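Local coordinates for cell division control protein Cdc48 (Mycobacterium smegmatis, PDB 5E7P) that probably binds and hydrolyses ATP as a AAA-family ATPase with two nucleotide-binding modules in one chain, at residues Asp393-Arg398 against Ser542-Val547; Val482-Val487 against Val536-Ser541. One frame throughout, in Å; residues are numbered along the deposited sequence.

From the N terminus, the chain first reaches Asp393-Arg398, at the start of helix 394-404. It then runs to the loop Val482-Val487, beside the second ADP. After helix 491-506 and strand 521-525 it enters helix 534-539. There Val536-Ser541 packs back on the loop and closes contact 2. The next residues, Ser542-Val547, return to Asp393-Arg398 and close contact 1. The shorter loop lies within the longer one. Contact 1 joins the two AAA modules: the helix carrying Met403 of the first ADP site meets the loop before strand 546-551, an outer strand of the second module's sheet. Contact 2 ties the nucleotide-side loop to helix 534-539. The two contacts touch where Val547 packs on Ala540.

Contact 1 (Asp393-Arg398 against Ser542-Val547); sequences DATARR and SGRLSV
Asp393 reaches across to Arg544 and, at its base, lies against Ser542 and Gly543. Asp393 CB sits 3.6 Å from Ser542 O. The two backbones are close here, with Asp393 CA 4.0 Å from Gly543 CA. Asp393 CG has Arg544 NE as its nearest partner across the contact, at 3.5 Å. It lies between the backbone N and the carbonyl carbon (chi1 58°). This places OD1 at Ala396 N, while OD2 takes the main bond to Arg544. Asp393 OD1 accepts Ala396 N at 2.8 Å, met nearly head-on. It also receives a weak bond from Arg544 NH1. Asp393 OD2 takes Arg544 NE at 2.6 Å, on the syn side but 30° out of the carboxylate plane. This pair is a salt bridge, and OD2 lies close to the guanidinium plane at its edge. The carboxylate and guanidinium planes are 44° apart, so they do not meet as a flat, two-pronged pair. With its chain bent at chi3, Arg544 brings NH1 to 4.1 Å from Ala396 CB, near Thr395. Apart from this pair, water 1 accepts from Arg397 NH1 and donates to Ser542 O. Arg397 NH2 is held separately by Ala419 O. The backbone of Arg544 bonds to Leu391, and Leu545 N to Ser390 OG. The arrangement is a helix N-cap: Asp393 caps helix 394-404 while pairing with an arginine from the loop before strand 546-551.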
ATOM      1  N   ASP A 393       1.695   6.863  12.508  1.00 29.92           N
ATOM      2  CA  ASP A 393       0.988   8.137  12.600  1.00 32.30           C
ATOM      3  C   ASP A 393       1.995   9.284  12.555  1.00 33.40           C
ATOM      4  O   ASP A 393       3.201   9.044  12.456  1.00 33.13           O
ATOM      5  CB  ASP A 393       0.101   8.217  13.850  1.00 33.98           C
ATOM      6  CG  ASP A 393       0.875   8.035  15.149  1.00 36.55           C
ATOM      7  OD1 ASP A 393       2.121   8.136  15.155  1.00 35.98           O
ATOM      8  OD2 ASP A 393       0.215   7.799  16.184  1.00 38.61           O
ATOM      9  N   ALA A 394       1.504  10.518  12.628  1.00 33.35           N
ATOM     10  CA  ALA A 394       2.368  11.693  12.541  1.00 33.01           C
ATOM     11  C   ALA A 394       3.507  11.657  13.567  1.00 32.38           C
ATOM     12  O   ALA A 394       4.646  11.997  13.252  1.00 32.21           O
ATOM     13  CB  ALA A 394       1.548  12.968  12.694  1.00 32.66           C
ATOM     14  N   THR A 395       3.193  11.233  14.786  1.00 32.51           N
ATOM     15  CA  THR A 395       4.199  11.122  15.837  1.00 34.11           C
ATOM     16  C   THR A 395       5.256  10.082  15.477  1.00 33.30           C
ATOM     17  O   THR A 395       6.460  10.342  15.562  1.00 35.35           O
ATOM     18  CB  THR A 395       3.567  10.742  17.186  1.00 31.94           C
ATOM     19  OG1 THR A 395       2.543  11.686  17.517  1.00 36.64           O
ATOM     20  CG2 THR A 395       4.618  10.739  18.276  1.00 27.96           C
ATOM     21  N   ALA A 396       4.797   8.902  15.072  1.00 28.38           N
ATOM     22  CA  ALA A 396       5.694   7.825  14.671  1.00 27.07           C
ATOM     23  C   ALA A 396       6.556   8.226  13.475  1.00 29.10           C
ATOM     24  O   ALA A 396       7.728   7.858  13.391  1.00 32.04           O
ATOM     25  CB  ALA A 396       4.903   6.564  14.363  1.00 22.94           C
ATOM     26  N   ARG A 397       5.974   8.987  12.553  1.00 28.14           N
ATOM     27  CA  ARG A 397       6.712   9.449  11.382  1.00 29.17           C
ATOM     28  C   ARG A 397       7.857  10.385  11.768  1.00 31.67           C
ATOM     29  O   ARG A 397       8.940  10.324  11.187  1.00 31.47           O
ATOM     30  CB  ARG A 397       5.781  10.115  10.362  1.00 25.28           C
ATOM     31  CG  ARG A 397       4.791   9.153   9.723  1.00 22.35           C
ATOM     32  CD  ARG A 397       4.179   9.717   8.446  1.00 20.82           C
ATOM     33  NE  ARG A 397       3.357  10.903   8.671  1.00 19.93           N
ATOM     34  CZ  ARG A 397       2.077  10.869   9.033  1.00 21.16           C
ATOM     35  NH1 ARG A 397       1.467   9.708   9.226  1.00 19.14           N
ATOM     36  NH2 ARG A 397       1.407  11.997   9.209  1.00 23.05           N
ATOM     37  N   ARG A 398       7.617  11.247  12.750  1.00 33.80           N
ATOM     38  CA  ARG A 398       8.663  12.141  13.231  1.00 35.09           C
ATOM     39  C   ARG A 398       9.783  11.345  13.892  1.00 34.91           C
ATOM     40  O   ARG A 398      10.960  11.675  13.742  1.00 35.48           O
ATOM     41  CB  ARG A 398       8.101  13.191  14.193  1.00 37.63           C
ATOM     42  CG  ARG A 398       9.172  14.078  14.811  1.00 40.12           C
ATOM     43  CD  ARG A 398       8.611  15.390  15.315  1.00 44.14           C
ATOM     44  NE  ARG A 398       9.669  16.256  15.829  1.00 48.95           N
ATOM     45  CZ  ARG A 398       9.509  17.542  16.126  1.00 51.66           C
ATOM     46  NH1 ARG A 398       8.328  18.124  15.959  1.00 50.54           N
ATOM     47  NH2 ARG A 398      10.535  18.248  16.585  1.00 54.75           N
ATOM     48  N   SER A 542      -5.102   6.515   9.424  1.00 29.37           N
ATOM     49  CA  SER A 542      -4.716   7.384  10.532  1.00 33.59           C
ATOM     50  C   SER A 542      -3.340   7.051  11.105  1.00 35.44           C
ATOM     51  O   SER A 542      -2.585   7.950  11.476  1.00 38.40           O
ATOM     52  CB  SER A 542      -5.769   7.315  11.641  1.00 36.16           C
ATOM     53  OG  SER A 542      -7.057   7.634  11.143  1.00 38.00           O
ATOM     54  N   GLY A 543      -3.024   5.761  11.181  1.00 32.13           N
ATOM     55  CA  GLY A 543      -1.778   5.309  11.776  1.00 31.54           C
ATOM     56  C   GLY A 543      -2.012   4.762  13.169  1.00 31.63           C
ATOM     57  O   GLY A 543      -3.122   4.877  13.689  1.00 29.52           O
ATOM     58  N   ARG A 544      -0.974   4.169  13.764  1.00 36.81           N
ATOM     59  CA  ARG A 544      -1.028   3.605  15.120  1.00 39.48           C
ATOM     60  C   ARG A 544      -2.270   2.734  15.313  1.00 40.33           C
ATOM     61  O   ARG A 544      -2.944   2.790  16.341  1.00 44.61           O
ATOM     62  CB  ARG A 544      -0.966   4.716  16.177  1.00 42.29           C
ATOM     63  CG  ARG A 544      -0.580   4.239  17.577  1.00 45.92           C
ATOM     64  CD  ARG A 544      -0.331   5.407  18.514  1.00 49.68           C
ATOM     65  NE  ARG A 544       0.850   6.177  18.122  1.00 53.22           N
ATOM     66  CZ  ARG A 544       2.093   5.886  18.498  1.00 54.53           C
ATOM     67  NH1 ARG A 544       3.108   6.641  18.094  1.00 53.11           N
ATOM     68  NH2 ARG A 544       2.324   4.838  19.278  1.00 55.97           N
ATOM     69  N   LEU A 545      -2.563   1.934  14.299  1.00 38.57           N
ATOM     70  CA  LEU A 545      -3.789   1.162  14.248  1.00 34.82           C
ATOM     71  C   LEU A 545      -3.666   0.165  13.104  1.00 29.50           C
ATOM     72  O   LEU A 545      -3.714   0.548  11.942  1.00 27.00           O
ATOM     73  CB  LEU A 545      -4.976   2.096  14.007  1.00 36.79           C
ATOM     74  CG  LEU A 545      -6.281   1.448  13.548  1.00 39.89           C
ATOM     75  CD1 LEU A 545      -6.812   0.529  14.630  1.00 42.30           C
ATOM     76  CD2 LEU A 545      -7.313   2.495  13.161  1.00 39.93           C
ATOM     77  N   SER A 546      -3.483  -1.109  13.425  1.00 30.22           N
ATOM     78  CA  SER A 546      -3.348  -2.119  12.382  1.00 30.05           C
ATOM     79  C   SER A 546      -4.704  -2.423  11.750  1.00 29.54           C
ATOM     80  O   SER A 546      -5.696  -2.624  12.449  1.00 32.21           O
ATOM     81  CB  SER A 546      -2.687  -3.389  12.928  1.00 28.59           C
ATOM     82  OG  SER A 546      -3.409  -3.921  14.025  1.00 28.25           O
ATOM     83  N   VAL A 547      -4.743  -2.440  10.423  1.00 26.57           N
ATOM     84  CA  VAL A 547      -5.986  -2.667   9.695  1.00 25.87           C
ATOM     85  C   VAL A 547      -6.022  -4.062   9.085  1.00 28.17           C
ATOM     86  O   VAL A 547      -5.063  -4.501   8.452  1.00 29.78           O
ATOM     87  CB  VAL A 547      -6.188  -1.614   8.589  1.00 26.28           C
ATOM     88  CG1 VAL A 547      -7.481  -1.882   7.813  1.00 24.48           C
ATOM     89  CG2 VAL A 547      -6.190  -0.214   9.195  1.00 25.50           C
TER
HETATM   90  O   HOH W   1      -1.086   9.674   9.875  1.00 42.27           O

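Contact 2 (Val482-Val487 against Val536-Ser541); sequences VTLDDV and VRALAS
Ala538 CB is overlapped by three apolar side chains of the Val482-Val487 loop. Val487 CG2 comes to 3.6 Å from it. Val482 CG1 and Leu484 CD2 each approach this methyl to 3.7 Å. Val482 CG1 is placed there by standing anti to the backbone N (chi1 -180°). Leu484 reaches in with the end of its chain. The loop backbone also rests on the methyl, with Thr483 C 3.5 Å from Ala538 CB. The loop thus curls around one small residue of helix 534-539.

The polar part lies beside this packing. Val482 O receives a nearly straight CA-H...O contact from Ala538 CA (3.3 Å, 173°). Ser541 OG lies 2.6 Å from the same oxygen and may donate to it, although its proton has another acceptor within reach. Water 2 accepts from Val482 N and donates to Ser541 OG. Water 3 donates to Ala538 O and takes a weak bond from Leu484 N.

The loop also holds its own shape. Asp486 OD2 accepts Thr483 N at 3.1 Å on its anti side, 32° out of the carboxylate plane. Asp486 N donates back to Thr483 O at 3.0 Å. Lys494 NZ bonds to Leu484 O and Val487 O, and the Arg537 guanidinium is salt-bridged to Glu476.

Helix 534-539 directly follows the P-loop; Thr533 and Phe534 bind the second ADP, and Val487 touches both this ADP and Phe534. The chemistry is mostly apolar contact around a methyl group, with two waters, and possibly Ser541, bonded to backbone polar atoms. The loop is therefore probably held to the helix mainly by apolar packing, as no salt bridge joins the two segments, with one of its valines set against the nucleotide.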
ATOM      1  N   VAL A 482      -5.807   6.500   0.695  1.00 38.84           N
ATOM      2  CA  VAL A 482      -6.887   7.456   0.902  1.00 39.12           C
ATOM      3  C   VAL A 482      -6.812   8.065   2.295  1.00 37.96           C
ATOM      4  O   VAL A 482      -6.688   7.348   3.283  1.00 37.43           O
ATOM      5  CB  VAL A 482      -8.260   6.786   0.738  1.00 41.35           C
ATOM      6  CG1 VAL A 482      -9.371   7.804   0.950  1.00 42.40           C
ATOM      7  CG2 VAL A 482      -8.375   6.146  -0.633  1.00 43.30           C
ATOM      8  N   THR A 483      -6.886   9.390   2.369  1.00 39.24           N
ATOM      9  CA  THR A 483      -6.944  10.084   3.651  1.00 39.71           C
ATOM     10  C   THR A 483      -8.246  10.874   3.750  1.00 42.22           C
ATOM     11  O   THR A 483      -8.929  11.074   2.746  1.00 41.13           O
ATOM     12  CB  THR A 483      -5.758  11.045   3.830  1.00 40.25           C
ATOM     13  OG1 THR A 483      -5.973  12.228   3.051  1.00 42.45           O
ATOM     14  CG2 THR A 483      -4.460  10.380   3.399  1.00 38.58           C
ATOM     15  N   LEU A 484      -8.586  11.327   4.955  1.00 38.80           N
ATOM     16  CA  LEU A 484      -9.853  12.027   5.185  1.00 39.75           C
ATOM     17  C   LEU A 484      -9.999  13.305   4.363  1.00 43.04           C
ATOM     18  O   LEU A 484     -11.115  13.754   4.105  1.00 43.55           O
ATOM     19  CB  LEU A 484     -10.049  12.333   6.673  1.00 39.39           C
ATOM     20  CG  LEU A 484     -10.433  11.141   7.551  1.00 39.80           C
ATOM     21  CD1 LEU A 484     -10.531  11.552   9.008  1.00 39.58           C
ATOM     22  CD2 LEU A 484     -11.741  10.526   7.079  1.00 38.80           C
ATOM     23  N   ASP A 485      -8.873  13.884   3.954  1.00 45.90           N
ATOM     24  CA  ASP A 485      -8.884  15.095   3.136  1.00 46.78           C
ATOM     25  C   ASP A 485      -9.388  14.809   1.722  1.00 48.16           C
ATOM     26  O   ASP A 485     -10.016  15.660   1.095  1.00 50.27           O
ATOM     27  CB  ASP A 485      -7.490  15.728   3.083  1.00 46.09           C
ATOM     28  N   ASP A 486      -9.112  13.604   1.230  1.00 47.29           N
ATOM     29  CA  ASP A 486      -9.549  13.193  -0.100  1.00 46.72           C
ATOM     30  C   ASP A 486     -11.046  12.903  -0.112  1.00 45.56           C
ATOM     31  O   ASP A 486     -11.660  12.762  -1.171  1.00 48.33           O
ATOM     32  CB  ASP A 486      -8.769  11.961  -0.559  1.00 49.62           C
ATOM     33  CG  ASP A 486      -7.267  12.178  -0.528  1.00 54.05           C
ATOM     34  OD1 ASP A 486      -6.817  13.279  -0.911  1.00 55.42           O
ATOM     35  OD2 ASP A 486      -6.538  11.250  -0.112  1.00 55.19           O
ATOM     36  N   VAL A 487     -11.625  12.816   1.079  1.00 42.38           N
ATOM     37  CA  VAL A 487     -13.052  12.582   1.227  1.00 41.80           C
ATOM     38  C   VAL A 487     -13.793  13.903   1.367  1.00 43.30           C
ATOM     39  O   VAL A 487     -13.637  14.610   2.365  1.00 42.42           O
ATOM     40  CB  VAL A 487     -13.354  11.728   2.469  1.00 42.92           C
ATOM     41  CG1 VAL A 487     -14.842  11.724   2.755  1.00 43.79           C
ATOM     42  CG2 VAL A 487     -12.827  10.313   2.290  1.00 41.46           C
ATOM     43  N   VAL A 536     -14.181   4.631   5.164  1.00 32.13           N
ATOM     44  CA  VAL A 536     -13.527   3.660   6.037  1.00 32.00           C
ATOM     45  C   VAL A 536     -12.050   3.545   5.684  1.00 33.18           C
ATOM     46  O   VAL A 536     -11.194   3.454   6.563  1.00 34.23           O
ATOM     47  CB  VAL A 536     -14.188   2.270   5.936  1.00 32.06           C
ATOM     48  CG1 VAL A 536     -13.405   1.244   6.733  1.00 33.80           C
ATOM     49  CG2 VAL A 536     -15.611   2.330   6.432  1.00 30.38           C
ATOM     50  N   ARG A 537     -11.755   3.557   4.390  1.00 35.26           N
ATOM     51  CA  ARG A 537     -10.375   3.491   3.923  1.00 36.79           C
ATOM     52  C   ARG A 537      -9.605   4.748   4.302  1.00 35.73           C
ATOM     53  O   ARG A 537      -8.411   4.691   4.584  1.00 35.65           O
ATOM     54  CB  ARG A 537     -10.332   3.271   2.410  1.00 39.08           C
ATOM     55  CG  ARG A 537     -10.681   1.852   1.990  1.00 42.68           C
ATOM     56  CD  ARG A 537     -10.907   1.766   0.497  1.00 45.65           C
ATOM     57  NE  ARG A 537     -11.136   0.400   0.032  1.00 48.09           N
ATOM     58  CZ  ARG A 537     -11.552   0.097  -1.193  1.00 49.53           C
ATOM     59  NH1 ARG A 537     -11.733  -1.170  -1.548  1.00 49.48           N
ATOM     60  NH2 ARG A 537     -11.789   1.067  -2.067  1.00 49.41           N
ATOM     61  N   ALA A 538     -10.293   5.885   4.306  1.00 36.43           N
ATOM     62  CA  ALA A 538      -9.685   7.145   4.714  1.00 36.60           C
ATOM     63  C   ALA A 538      -9.421   7.122   6.215  1.00 39.89           C
ATOM     64  O   ALA A 538      -8.393   7.605   6.690  1.00 39.73           O
ATOM     65  CB  ALA A 538     -10.591   8.306   4.355  1.00 33.18           C
ATOM     66  N   LEU A 539     -10.370   6.553   6.949  1.00 42.01           N
ATOM     67  CA  LEU A 539     -10.280   6.416   8.395  1.00 42.23           C
ATOM     68  C   LEU A 539      -9.125   5.497   8.772  1.00 40.06           C
ATOM     69  O   LEU A 539      -8.418   5.728   9.755  1.00 38.40           O
ATOM     70  CB  LEU A 539     -11.586   5.828   8.927  1.00 44.72           C
ATOM     71  CG  LEU A 539     -11.835   5.885  10.430  1.00 48.28           C
ATOM     72  CD1 LEU A 539     -12.256   7.296  10.835  1.00 50.90           C
ATOM     73  CD2 LEU A 539     -12.885   4.858  10.828  1.00 47.67           C
ATOM     74  N   ALA A 540      -8.937   4.456   7.969  1.00 39.45           N
ATOM     75  CA  ALA A 540      -7.950   3.422   8.254  1.00 38.87           C
ATOM     76  C   ALA A 540      -6.528   3.832   7.883  1.00 40.85           C
ATOM     77  O   ALA A 540      -5.630   3.000   7.881  1.00 45.32           O
ATOM     78  CB  ALA A 540      -8.326   2.131   7.538  1.00 36.65           C
ATOM     79  N   SER A 541      -6.323   5.105   7.567  1.00 36.06           N
ATOM     80  CA  SER A 541      -4.995   5.583   7.200  1.00 32.65           C
ATOM     81  C   SER A 541      -4.426   6.481   8.281  1.00 29.59           C
ATOM     82  O   SER A 541      -3.402   7.132   8.081  1.00 29.42           O
ATOM     83  CB  SER A 541      -5.050   6.350   5.882  1.00 34.50           C
ATOM     84  OG  SER A 541      -5.601   5.546   4.857  1.00 38.13           O
TER
HETATM   85  O   HOH W   2      -6.350   4.225   2.560  1.00 34.41           O
HETATM   86  O   HOH W   3      -6.699   9.847   7.340  1.00 47.78           O